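Local coordinates for SidF, inhibitor of growth family, member 3 (PDB 4FYE), which is a Legionella phosphoinositide phosphatase, which probably removes the 3-phosphate from the inositol head group of phosphatidylinositol phosphates at the membrane, at residues 244-249 and 268-273; 648-653 and 706-711; 357-362 and 640-645. The protein carries 1 engineered substitution. All coordinates share one frame; numbering follows the deposited sequence.

All three contacts are buried near the centre of the chain, and they meet one another. Interactions 1 and 3 each pair neighbouring strands, antiparallel in the six-stranded sheet and parallel in the four-stranded one, and main-chain hydrogen bonds do most of the work in both. They approach where Arg273 packs against Tyr358 and where Gly269 lies by Thr643. Interaction 3 ends on strand 641-645, which runs straight into the phosphate-binding loop of interaction 2. There the two segments share the smallest interface, 232 Å², joined by a hydrogen bond between two side-chain amides, while main-chain amides and Arg652 hold an ion. Interaction 1 touches that loop through Ser245 and Ser268, which meet Ser648 and Asn649.

Interaction 1 of 3, residues 244-249 and 268-273; sequences SSMARM and SGPGAR
Ser244 begins the contact through its carbonyl O, which accepts a weak hydrogen bond from Gly271 N at 3.3 Å. Ser245 follows with left-handed backbone angles, and its carbonyl O lies 3.9 Å from Gly269 CA. The chain of Gly269 bends there with backbone angles that suit glycine alone, since the preceding carbonyl O and Ser245 O crowd the place of a CB, and passes into a cis peptide bond before Pro270. Met246 brings in the main apolar element. Its CG stands opposite the backbone N (chi1 -150°) and the chain beyond is extended, which lays the thioether alongside the proline ring with both side chains pointing the same way; SD comes 4.0 Å from Pro270 CB, and the terminal CE reaches as far as Pro270 CD. The backbone of Met246 adds a CA-H...O contact to Ser268 O. Regular pairing starts at Ala247, an antiparallel hydrogen-bonded pair with Ser268. Ala247 N donates to Ser268 O at 2.9 Å in a nearly straight bond of 175°, and Ser268 N returns a bond to Ala247 O at 2.7 Å. Met249 closes the contact with its CB 4.4 Å from Ser268 N, at the point where the strands go on together through a backbone bond to Ser266. The pair therefore marks the end of the hairpin formed by strands 247-254 and 260-268, with the weak Ser244-Gly271 bond lying beyond it. On one face, Ala247 and Ser268 pack against Tyr204 of strand 199-206. On the other, Met246 packs on Thr304 and Pro270 on Val301 of helix 284-311, and strand 260-268 forms an outer edge of the six-stranded sheet.

Interaction 2 of 3, residues 648-653 and 706-711; sequences SNNDRG and LHHTAN. With PO4 (phosphate ion), chain B.
The phosphate-binding loop that ends at Arg652 is joined to helix 701-712 by a hydrogen bond between the side-chain amides of Asn650 and Asn711. Asn711 ND2 donates to Asn650 OD1 at 2.9 Å, almost straight at 173°; the acceptor lies in the amide plane of Asn711, whereas the donor is tilted 21° from the carbonyl plane of Asn650. The same Asn650 crosses His708 at about a right angle, its CB 3.8 Å from His708 CD2, and His707 brings NE2 to 3.6 Å from Asn650 OD1. Outside partners fix the neighbours: Val714 O accepts from His708 ND1, and Lys718 N donates to Asp651 OD1. Behind Asn650 the loop turns its amides to the ion. Asp651 N donates to phosphate O4 at 3.0 Å and Arg652 N to O1 at 2.9 Å. The guanidinium of Arg652 meets the ion with its edge, NE bonding O1 at 2.7 Å and NH2 bonding O2 at 2.9 Å; Ser646 OG and Lys647 N also bond the ion. Backbone amides turned to a phosphate and an arginine at the start of helix 652-668 are consistent with the P-loop of CX5R phosphatases; Ser646 falls at the cysteine position, probably as the engineered substitution.

Interaction 3 of 3, residues 357-362 and 640-645; sequences CYTQVV and YANTKG
Asn642 and Cys357 face each other in a parallel pair, and the asparagine side chain reaches from its own strand across to the other. Its CB and CG both lie 4.0 Å from Cys357 O. With CG turned opposite the backbone N (chi1 166°), the amide swings over the neighbouring strand, where ND2 makes two bonds: to Cys357 O at 3.1 Å, and to Thr359 OG1 at 3.3 Å, with this hydroxyl in the amide plane. At the other branch, OD1 accepts from Lys644 NZ in a bond modelled doubtfully short; NZ is also held by Phe267 O and Ser266 OG. Cys357 O thus has two donors, since Thr643 N approaches it from the opposite face of the carbonyl plane at 3.1 Å. Further along, Thr359 N donates to Thr643 O at 2.9 Å, and Val361 N to Gly645 O at 3.2 Å beside the start of the phosphate-binding loop. On the other face of the sheet, Thr643 OG1 sits 3.2 Å from Tyr358 CB and is hydrogen-bonded to Glu356 OE1, while the tyrosine ring turns an edge to Lys644 N. Helix 626-637 packs on Asn642 through Ala632 and Ser635. The two bonds of ND2, to Cys357 O and Thr359 OG1, probably hold the buried amide in one orientation and tie the strands beyond their main-chain ladder.

Interaction 1 of 3, residues 244-249 and 268-273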
ATOM      1  N   SER A 244       3.738  10.105   1.307  1.00 77.69           N
ATOM      2  CA  SER A 244       2.410  10.384   0.802  1.00 92.20           C
ATOM      3  C   SER A 244       1.840   9.186   0.088  1.00 84.15           C
ATOM      4  O   SER A 244       2.540   8.181  -0.190  1.00 71.85           O
ATOM      5  CB  SER A 244       2.294  11.720  -0.012  1.00 98.09           C
ATOM      6  OG  SER A 244       3.110  11.742  -1.184  1.00 87.91           O
ATOM      7  N   SER A 245       0.540   9.323  -0.153  1.00 88.97           N
ATOM      8  CA  SER A 245      -0.309   8.249  -0.620  1.00 94.16           C
ATOM      9  C   SER A 245      -0.278   7.045   0.372  1.00 84.78           C
ATOM     10  O   SER A 245      -0.439   5.896  -0.065  1.00 95.54           O
ATOM     11  CB  SER A 245       0.053   7.899  -2.094  1.00 93.33           C
ATOM     12  OG  SER A 245      -0.225   6.546  -2.453  1.00113.53           O
ATOM     13  N   MET A 246      -0.068   7.296   1.684  1.00 71.12           N
ATOM     14  CA  MET A 246      -0.153   6.181   2.659  1.00 54.75           C
ATOM     15  C   MET A 246      -1.524   6.056   3.226  1.00 47.55           C
ATOM     16  O   MET A 246      -2.043   6.961   3.867  1.00 51.85           O
ATOM     17  CB  MET A 246       0.862   6.233   3.800  1.00 55.88           C
ATOM     18  CG  MET A 246       1.239   4.858   4.301  1.00 51.63           C
ATOM     19  SD  MET A 246       2.679   4.876   5.371  0.59 46.54           S
ATOM     20  CE  MET A 246       2.540   3.201   5.996  1.00 44.20           C
ATOM     21  N   ALA A 247      -2.113   4.902   3.003  1.00 39.75           N
ATOM     22  CA  ALA A 247      -3.400   4.643   3.578  1.00 39.13           C
ATOM     23  C   ALA A 247      -3.426   3.251   4.209  1.00 39.45           C
ATOM     24  O   ALA A 247      -2.696   2.327   3.781  1.00 47.84           O
ATOM     25  CB  ALA A 247      -4.472   4.721   2.469  1.00 38.59           C
ATOM     26  N   ARG A 248      -4.318   3.098   5.166  1.00 34.97           N
ATOM     27  CA  ARG A 248      -4.503   1.875   5.863  1.00 37.90           C
ATOM     28  C   ARG A 248      -5.633   1.214   5.074  1.00 38.97           C
ATOM     29  O   ARG A 248      -6.703   1.818   4.841  1.00 41.20           O
ATOM     30  CB  ARG A 248      -4.973   2.176   7.292  1.00 34.69           C
ATOM     31  CG  ARG A 248      -5.333   0.937   8.116  1.00 34.15           C
ATOM     32  CD  ARG A 248      -4.001   0.298   8.663  1.00 38.05           C
ATOM     33  NE  ARG A 248      -4.366  -0.693   9.635  1.00 38.89           N
ATOM     34  CZ  ARG A 248      -4.603  -0.412  10.911  1.00 41.98           C
ATOM     35  NH1 ARG A 248      -4.414   0.824  11.348  1.00 43.92           N
ATOM     36  NH2 ARG A 248      -5.023  -1.371  11.739  1.00 41.08           N
ATOM     37  N   MET A 249      -5.401  -0.018   4.682  1.00 36.30           N
ATOM     38  CA  MET A 249      -6.347  -0.771   3.880  1.00 40.34           C
ATOM     39  C   MET A 249      -6.997  -1.879   4.733  1.00 44.00           C
ATOM     40  O   MET A 249      -6.314  -2.767   5.257  1.00 43.36           O
ATOM     41  CB  MET A 249      -5.637  -1.390   2.709  1.00 38.76           C
ATOM     42  CG  MET A 249      -6.517  -2.246   1.835  1.00 51.90           C
ATOM     43  SD  MET A 249      -5.750  -2.427   0.185  0.86 60.44           S
ATOM     44  CE  MET A 249      -4.747  -3.834   0.569  1.00 53.94           C
ATOM     45  N   SER A 268      -1.718   0.477   2.013  1.00 40.48           N
ATOM     46  CA  SER A 268      -1.493   0.858   0.630  1.00 39.17           C
ATOM     47  C   SER A 268      -0.498   1.990   0.677  1.00 38.78           C
ATOM     48  O   SER A 268      -0.739   3.036   1.329  1.00 37.95           O
ATOM     49  CB  SER A 268      -2.801   1.286  -0.058  1.00 41.97           C
ATOM     50  OG  SER A 268      -2.579   2.221  -1.089  1.00 54.29           O
ATOM     51  N   GLY A 269       0.623   1.809   0.002  1.00 41.41           N
ATOM     52  CA  GLY A 269       1.736   2.715   0.141  1.00 43.03           C
ATOM     53  C   GLY A 269       2.622   2.255   1.275  1.00 46.96           C
ATOM     54  O   GLY A 269       2.470   1.159   1.777  1.00 49.14           O
ATOM     55  N   PRO A 270       3.580   3.077   1.654  1.00 43.40           N
ATOM     56  CA  PRO A 270       3.748   4.399   1.072  1.00 51.31           C
ATOM     57  C   PRO A 270       4.301   4.311  -0.333  1.00 62.93           C
ATOM     58  O   PRO A 270       4.851   3.295  -0.733  1.00 60.37           O
ATOM     59  CB  PRO A 270       4.772   5.040   1.992  1.00 54.66           C
ATOM     60  CG  PRO A 270       5.608   3.904   2.439  1.00 50.05           C
ATOM     61  CD  PRO A 270       4.741   2.683   2.459  1.00 44.81           C
ATOM     62  N   GLY A 271       4.168   5.398  -1.069  1.00 68.38           N
ATOM     63  CA  GLY A 271       4.649   5.449  -2.428  1.00 72.62           C
ATOM     64  C   GLY A 271       6.117   5.660  -2.200  1.00 73.78           C
ATOM     65  O   GLY A 271       6.597   5.338  -1.125  1.00 74.54           O
ATOM     66  N   ALA A 272       6.857   6.136  -3.182  1.00 76.52           N
ATOM     67  CA  ALA A 272       8.282   6.237  -2.967  1.00 74.47           C
ATOM     68  C   ALA A 272       8.509   7.069  -1.714  1.00 76.63           C
ATOM     69  O   ALA A 272       7.864   8.091  -1.493  1.00 79.12           O
ATOM     70  CB  ALA A 272       8.955   6.875  -4.163  1.00 82.11           C
ATOM     71  N   ARG A 273       9.432   6.595  -0.890  1.00 78.59           N
ATOM     72  CA  ARG A 273       9.728   7.183   0.400  1.00 68.60           C
ATOM     73  C   ARG A 273      10.678   8.305   0.148  1.00 65.50           C
ATOM     74  O   ARG A 273      11.129   8.978   1.061  1.00 60.85           O
ATOM     75  CB  ARG A 273      10.431   6.173   1.285  1.00 71.65           C
ATOM     76  CG  ARG A 273       9.507   5.275   2.068  1.00 63.12           C
ATOM     77  CD  ARG A 273      10.146   3.925   2.271  1.00 55.81           C
ATOM     78  NE  ARG A 273       9.241   2.870   1.874  1.00 50.75           N
ATOM     79  CZ  ARG A 273       8.878   1.876   2.664  1.00 56.42           C
ATOM     80  NH1 ARG A 273       9.351   1.805   3.892  1.00 55.07           N
ATOM     81  NH2 ARG A 273       8.043   0.958   2.224  1.00 49.14           N
TER

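Interaction 2 of 3, residues 648-653 and 706-711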
ATOM      1  N   SER A 648       4.385   6.458  -7.473  1.00 66.53           N
ATOM      2  CA  SER A 648       3.310   7.204  -6.795  1.00 74.05           C
ATOM      3  C   SER A 648       2.231   6.324  -6.081  1.00 66.84           C
ATOM      4  O   SER A 648       1.380   6.843  -5.368  1.00 66.84           O
ATOM      5  CB  SER A 648       2.616   8.099  -7.832  1.00 67.41           C
ATOM      6  OG  SER A 648       1.937   7.275  -8.796  1.00 64.63           O
ATOM      7  N   ASN A 649       2.231   5.042  -6.413  1.00 70.11           N
ATOM      8  CA  ASN A 649       1.308   4.071  -5.852  1.00 68.44           C
ATOM      9  C   ASN A 649      -0.076   4.141  -6.468  1.00 68.80           C
ATOM     10  O   ASN A 649      -0.976   3.431  -6.063  1.00 72.80           O
ATOM     11  CB  ASN A 649       1.204   4.205  -4.341  1.00 65.26           C
ATOM     12  CG  ASN A 649       0.707   2.937  -3.697  1.00 72.12           C
ATOM     13  OD1 ASN A 649       1.213   1.857  -3.973  1.00 80.88           O
ATOM     14  ND2 ASN A 649      -0.305   3.057  -2.854  1.00 68.40           N
ATOM     15  N   ASN A 650      -0.239   5.013  -7.444  1.00 63.79           N
ATOM     16  CA  ASN A 650      -1.478   5.101  -8.193  1.00 59.87           C
ATOM     17  C   ASN A 650      -1.780   3.876  -9.045  1.00 65.09           C
ATOM     18  O   ASN A 650      -2.931   3.500  -9.207  1.00 69.50           O
ATOM     19  CB  ASN A 650      -1.515   6.370  -9.036  1.00 57.97           C
ATOM     20  CG  ASN A 650      -1.756   7.604  -8.203  1.00 58.04           C
ATOM     21  OD1 ASN A 650      -2.480   7.562  -7.218  1.00 52.59           O
ATOM     22  ND2 ASN A 650      -1.141   8.706  -8.589  1.00 50.19           N
ATOM     23  N   ASP A 651      -0.750   3.292  -9.639  1.00 54.11           N
ATOM     24  CA  ASP A 651      -0.973   2.291 -10.663  1.00 50.12           C
ATOM     25  C   ASP A 651      -0.580   0.854 -10.338  1.00 51.71           C
ATOM     26  O   ASP A 651      -1.434   0.039 -10.048  1.00 45.53           O
ATOM     27  CB  ASP A 651      -0.323   2.755 -11.960  1.00 55.22           C
ATOM     28  CG  ASP A 651      -0.500   4.241 -12.188  1.00 58.86           C
ATOM     29  OD1 ASP A 651      -1.643   4.680 -12.401  1.00 59.18           O
ATOM     30  OD2 ASP A 651       0.499   4.976 -12.145  1.00 62.36           O
ATOM     31  N   ARG A 652       0.707   0.543 -10.388  1.00 45.68           N
ATOM     32  CA  ARG A 652       1.155  -0.832 -10.189  1.00 43.56           C
ATOM     33  C   ARG A 652       0.839  -1.369  -8.801  1.00 39.70           C
ATOM     34  O   ARG A 652       0.427  -2.503  -8.649  1.00 37.36           O
ATOM     35  CB  ARG A 652       2.650  -0.953 -10.461  1.00 42.80           C
ATOM     36  CG  ARG A 652       2.992  -1.306 -11.892  1.00 49.86           C
ATOM     37  CD  ARG A 652       4.454  -1.057 -12.186  1.00 49.31           C
ATOM     38  NE  ARG A 652       4.902   0.226 -11.672  1.00 50.53           N
ATOM     39  CZ  ARG A 652       6.128   0.699 -11.829  1.00 51.95           C
ATOM     40  NH1 ARG A 652       7.029  -0.006 -12.479  1.00 52.49           N
ATOM     41  NH2 ARG A 652       6.452   1.877 -11.335  1.00 49.03           N
ATOM     42  N   GLY A 653       1.036  -0.530  -7.798  1.00 40.84           N
ATOM     43  CA  GLY A 653       0.796  -0.894  -6.378  1.00 34.24           C
ATOM     44  C   GLY A 653      -0.656  -1.147  -6.073  1.00 36.06           C
ATOM     45  O   GLY A 653      -1.001  -2.082  -5.325  1.00 42.41           O
ATOM     46  N   LEU A 706     -11.571   5.562  -6.942  1.00 36.88           N
ATOM     47  CA  LEU A 706     -11.805   6.544  -5.858  1.00 41.49           C
ATOM     48  C   LEU A 706     -10.515   7.086  -5.281  1.00 42.17           C
ATOM     49  O   LEU A 706     -10.366   8.278  -5.138  1.00 42.61           O
ATOM     50  CB  LEU A 706     -12.525   5.852  -4.705  1.00 38.41           C
ATOM     51  CG  LEU A 706     -14.017   6.019  -4.654  1.00 40.77           C
ATOM     52  CD1 LEU A 706     -14.478   5.772  -3.220  1.00 39.94           C
ATOM     53  CD2 LEU A 706     -14.327   7.486  -5.012  1.00 43.93           C
ATOM     54  N   HIS A 707      -9.603   6.157  -4.935  1.00 39.80           N
ATOM     55  CA  HIS A 707      -8.273   6.461  -4.432  1.00 39.88           C
ATOM     56  C   HIS A 707      -7.577   7.343  -5.428  1.00 42.51           C
ATOM     57  O   HIS A 707      -7.072   8.371  -5.024  1.00 41.12           O
ATOM     58  CB  HIS A 707      -7.523   5.171  -4.089  1.00 41.87           C
ATOM     59  CG  HIS A 707      -6.024   5.288  -4.104  1.00 47.68           C
ATOM     60  ND1 HIS A 707      -5.303   5.468  -2.976  1.00 54.91           N
ATOM     61  CD2 HIS A 707      -5.109   5.252  -5.158  1.00 53.48           C
ATOM     62  CE1 HIS A 707      -3.991   5.573  -3.291  1.00 60.58           C
ATOM     63  NE2 HIS A 707      -3.870   5.450  -4.627  1.00 59.24           N
ATOM     64  N   HIS A 708      -7.595   6.996  -6.733  1.00 38.61           N
ATOM     65  CA  HIS A 708      -6.960   7.833  -7.767  1.00 36.61           C
ATOM     66  C   HIS A 708      -7.518   9.247  -7.840  1.00 35.02           C
ATOM     67  O   HIS A 708      -6.790  10.230  -8.089  1.00 39.08           O
ATOM     68  CB  HIS A 708      -7.046   7.133  -9.142  1.00 35.71           C
ATOM     69  CG  HIS A 708      -6.037   7.645 -10.173  1.00 39.45           C
ATOM     70  ND1 HIS A 708      -6.232   8.802 -10.910  1.00 40.49           N
ATOM     71  CD2 HIS A 708      -4.842   7.106 -10.608  1.00 35.48           C
ATOM     72  CE1 HIS A 708      -5.186   8.988 -11.741  1.00 36.03           C
ATOM     73  NE2 HIS A 708      -4.350   7.934 -11.590  1.00 41.09           N
ATOM     74  N   THR A 709      -8.822   9.378  -7.637  1.00 34.17           N
ATOM     75  CA  THR A 709      -9.462  10.687  -7.678  1.00 38.86           C
ATOM     76  C   THR A 709      -8.965  11.565  -6.524  1.00 40.43           C
ATOM     77  O   THR A 709      -8.528  12.699  -6.744  1.00 47.75           O
ATOM     78  CB  THR A 709     -10.994  10.542  -7.697  1.00 38.63           C
ATOM     79  OG1 THR A 709     -11.323   9.739  -8.839  1.00 40.39           O
ATOM     80  CG2 THR A 709     -11.677  11.906  -7.850  1.00 36.12           C
ATOM     81  N   ALA A 710      -9.037  11.040  -5.321  1.00 38.11           N
ATOM     82  CA  ALA A 710      -8.437  11.677  -4.127  1.00 44.95           C
ATOM     83  C   ALA A 710      -6.950  12.033  -4.290  1.00 44.75           C
ATOM     84  O   ALA A 710      -6.493  13.044  -3.782  1.00 45.98           O
ATOM     85  CB  ALA A 710      -8.598  10.767  -2.911  1.00 36.62           C
ATOM     86  N   ASN A 711      -6.199  11.228  -5.009  1.00 41.54           N
ATOM     87  CA  ASN A 711      -4.822  11.591  -5.213  1.00 44.61           C
ATOM     88  C   ASN A 711      -4.591  12.544  -6.317  1.00 45.77           C
ATOM     89  O   ASN A 711      -3.646  13.290  -6.217  1.00 49.50           O
ATOM     90  CB  ASN A 711      -3.931  10.386  -5.515  1.00 51.56           C
ATOM     91  CG  ASN A 711      -3.478   9.669  -4.276  1.00 54.13           C
ATOM     92  OD1 ASN A 711      -3.747  10.097  -3.155  1.00 62.38           O
ATOM     93  ND2 ASN A 711      -2.817   8.548  -4.470  1.00 59.79           N
TER
HETATM   94  P   PO4 B 801       3.152   3.513 -10.616  1.00 62.81           P
HETATM   95  O1  PO4 B 801       3.002   2.114 -11.224  1.00 58.13           O
HETATM   96  O2  PO4 B 801       4.592   3.755 -10.180  1.00 83.68           O
HETATM   97  O3  PO4 B 801       2.812   4.676 -11.560  1.00 66.41           O
HETATM   98  O4  PO4 B 801       2.230   3.634  -9.387  1.00 78.06           O

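Interaction 3 of 3, residues 357-362 and 640-645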
ATOM      1  N   CYS A 357       7.063  -5.735   6.073  1.00 47.49           N
ATOM      2  CA  CYS A 357       7.302  -6.502   4.845  1.00 48.17           C
ATOM      3  C   CYS A 357       6.896  -5.647   3.623  1.00 45.80           C
ATOM      4  O   CYS A 357       5.713  -5.436   3.336  1.00 51.39           O
ATOM      5  CB  CYS A 357       6.520  -7.827   4.865  1.00 49.91           C
ATOM      6  SG  CYS A 357       6.668  -8.774   3.295  1.00 56.41           S
ATOM      7  N   TYR A 358       7.874  -5.126   2.918  1.00 46.14           N
ATOM      8  CA  TYR A 358       7.591  -4.219   1.819  1.00 43.42           C
ATOM      9  C   TYR A 358       7.601  -5.042   0.527  1.00 42.44           C
ATOM     10  O   TYR A 358       8.639  -5.455   0.082  1.00 48.54           O
ATOM     11  CB  TYR A 358       8.621  -3.071   1.859  1.00 39.08           C
ATOM     12  CG  TYR A 358       8.540  -2.119   0.717  1.00 42.54           C
ATOM     13  CD1 TYR A 358       7.315  -1.727   0.182  1.00 41.22           C
ATOM     14  CD2 TYR A 358       9.686  -1.557   0.182  1.00 40.79           C
ATOM     15  CE1 TYR A 358       7.258  -0.832  -0.884  1.00 42.27           C
ATOM     16  CE2 TYR A 358       9.633  -0.701  -0.900  1.00 42.20           C
ATOM     17  CZ  TYR A 358       8.427  -0.343  -1.439  1.00 45.47           C
ATOM     18  OH  TYR A 358       8.397   0.550  -2.512  1.00 54.29           O
ATOM     19  N   THR A 359       6.464  -5.365  -0.069  1.00 44.02           N
ATOM     20  CA  THR A 359       6.583  -6.036  -1.381  1.00 43.55           C
ATOM     21  C   THR A 359       6.534  -4.982  -2.495  1.00 42.85           C
ATOM     22  O   THR A 359       5.484  -4.498  -2.879  1.00 43.51           O
ATOM     23  CB  THR A 359       5.553  -7.132  -1.584  1.00 41.52           C
ATOM     24  OG1 THR A 359       4.321  -6.595  -1.241  1.00 39.02           O
ATOM     25  CG2 THR A 359       5.822  -8.353  -0.589  1.00 46.44           C
ATOM     26  N   GLN A 360       7.706  -4.611  -2.981  1.00 40.67           N
ATOM     27  CA  GLN A 360       7.787  -3.592  -4.022  1.00 40.06           C
ATOM     28  C   GLN A 360       7.576  -4.248  -5.387  1.00 41.18           C
ATOM     29  O   GLN A 360       7.879  -5.451  -5.576  1.00 41.83           O
ATOM     30  CB  GLN A 360       9.174  -2.970  -3.961  1.00 39.79           C
ATOM     31  CG  GLN A 360       9.385  -1.744  -4.794  1.00 41.67           C
ATOM     32  CD  GLN A 360      10.849  -1.276  -4.732  1.00 50.09           C
ATOM     33  OE1 GLN A 360      11.805  -2.065  -4.958  1.00 47.34           O
ATOM     34  NE2 GLN A 360      11.032   0.017  -4.441  1.00 46.92           N
ATOM     35  N   VAL A 361       7.129  -3.447  -6.346  1.00 38.59           N
ATOM     36  CA  VAL A 361       6.624  -3.961  -7.599  1.00 42.56           C
ATOM     37  C   VAL A 361       7.031  -3.107  -8.866  1.00 43.07           C
ATOM     38  O   VAL A 361       6.588  -3.320  -9.957  1.00 45.60           O
ATOM     39  CB  VAL A 361       5.123  -4.192  -7.336  1.00 43.55           C
ATOM     40  CG1 VAL A 361       4.245  -3.275  -8.111  1.00 39.85           C
ATOM     41  CG2 VAL A 361       4.757  -5.665  -7.350  1.00 46.72           C
ATOM     42  N   VAL A 362       7.918  -2.151  -8.656  1.00 47.57           N
ATOM     43  CA  VAL A 362       8.767  -1.404  -9.628  1.00 45.47           C
ATOM     44  C   VAL A 362       9.722  -2.328 -10.432  1.00 44.38           C
ATOM     45  O   VAL A 362       9.906  -3.457 -10.096  1.00 47.13           O
ATOM     46  CB  VAL A 362       9.555  -0.445  -8.698  1.00 49.60           C
ATOM     47  CG1 VAL A 362      11.063  -0.499  -8.867  1.00 56.30           C
ATOM     48  CG2 VAL A 362       8.911   0.938  -8.516  1.00 43.39           C
ATOM     49  N   TYR A 640       2.913  -9.546  10.099  1.00 46.30           N
ATOM     50  CA  TYR A 640       3.691  -8.325   9.777  1.00 44.31           C
ATOM     51  C   TYR A 640       2.788  -7.208   9.228  1.00 45.91           C
ATOM     52  O   TYR A 640       1.626  -7.446   8.903  1.00 43.88           O
ATOM     53  CB  TYR A 640       4.776  -8.636   8.732  1.00 44.30           C
ATOM     54  CG  TYR A 640       5.703  -9.739   9.157  1.00 43.36           C
ATOM     55  CD1 TYR A 640       5.806 -10.093  10.500  1.00 43.88           C
ATOM     56  CD2 TYR A 640       6.506 -10.413   8.232  1.00 44.95           C
ATOM     57  CE1 TYR A 640       6.676 -11.138  10.927  1.00 50.66           C
ATOM     58  CE2 TYR A 640       7.368 -11.465   8.630  1.00 48.16           C
ATOM     59  CZ  TYR A 640       7.477 -11.805   9.977  1.00 48.76           C
ATOM     60  OH  TYR A 640       8.335 -12.815  10.396  1.00 58.37           O
ATOM     61  N   ALA A 641       3.292  -5.979   9.208  1.00 43.07           N
ATOM     62  CA  ALA A 641       2.627  -4.910   8.544  1.00 42.11           C
ATOM     63  C   ALA A 641       3.054  -4.925   7.040  1.00 41.46           C
ATOM     64  O   ALA A 641       4.213  -4.651   6.750  1.00 47.07           O
ATOM     65  CB  ALA A 641       3.029  -3.608   9.185  1.00 36.43           C
ATOM     66  N   ASN A 642       2.169  -5.274   6.097  1.00 41.68           N
ATOM     67  CA  ASN A 642       2.563  -5.292   4.665  1.00 41.81           C
ATOM     68  C   ASN A 642       2.393  -3.909   3.948  1.00 40.66           C
ATOM     69  O   ASN A 642       1.256  -3.397   3.798  1.00 40.78           O
ATOM     70  CB  ASN A 642       1.855  -6.449   3.919  1.00 43.53           C
ATOM     71  CG  ASN A 642       1.951  -6.321   2.384  1.00 46.00           C
ATOM     72  OD1 ASN A 642       0.939  -6.062   1.719  1.00 48.41           O
ATOM     73  ND2 ASN A 642       3.158  -6.419   1.831  1.00 42.85           N
ATOM     74  N   THR A 643       3.518  -3.288   3.584  1.00 39.71           N
ATOM     75  CA  THR A 643       3.556  -2.049   2.746  1.00 36.66           C
ATOM     76  C   THR A 643       3.861  -2.454   1.270  1.00 40.42           C
ATOM     77  O   THR A 643       4.523  -3.458   1.016  1.00 40.66           O
ATOM     78  CB  THR A 643       4.677  -1.090   3.206  1.00 36.80           C
ATOM     79  OG1 THR A 643       5.956  -1.801   3.177  1.00 38.41           O
ATOM     80  CG2 THR A 643       4.457  -0.629   4.694  1.00 37.14           C
ATOM     81  N   LYS A 644       3.414  -1.646   0.310  1.00 40.18           N
ATOM     82  CA  LYS A 644       3.399  -2.003  -1.085  1.00 46.23           C
ATOM     83  C   LYS A 644       3.232  -0.751  -1.959  1.00 48.56           C
ATOM     84  O   LYS A 644       2.609   0.260  -1.564  1.00 43.65           O
ATOM     85  CB  LYS A 644       2.335  -3.074  -1.435  1.00 41.45           C
ATOM     86  CG  LYS A 644       1.004  -2.802  -0.848  1.00 35.54           C
ATOM     87  CD  LYS A 644       0.119  -4.042  -1.014  1.00 41.36           C
ATOM     88  CE  LYS A 644      -1.111  -3.989  -0.116  1.00 39.93           C
ATOM     89  NZ  LYS A 644      -0.623  -4.093   1.302  1.00 40.76           N
ATOM     90  N   GLY A 645       3.846  -0.828  -3.144  1.00 53.07           N
ATOM     91  CA  GLY A 645       4.311   0.387  -3.760  1.00 61.07           C
ATOM     92  C   GLY A 645       5.092   0.304  -5.078  1.00 71.03           C
ATOM     93  O   GLY A 645       5.823  -0.682  -5.476  1.00 42.37           O
TER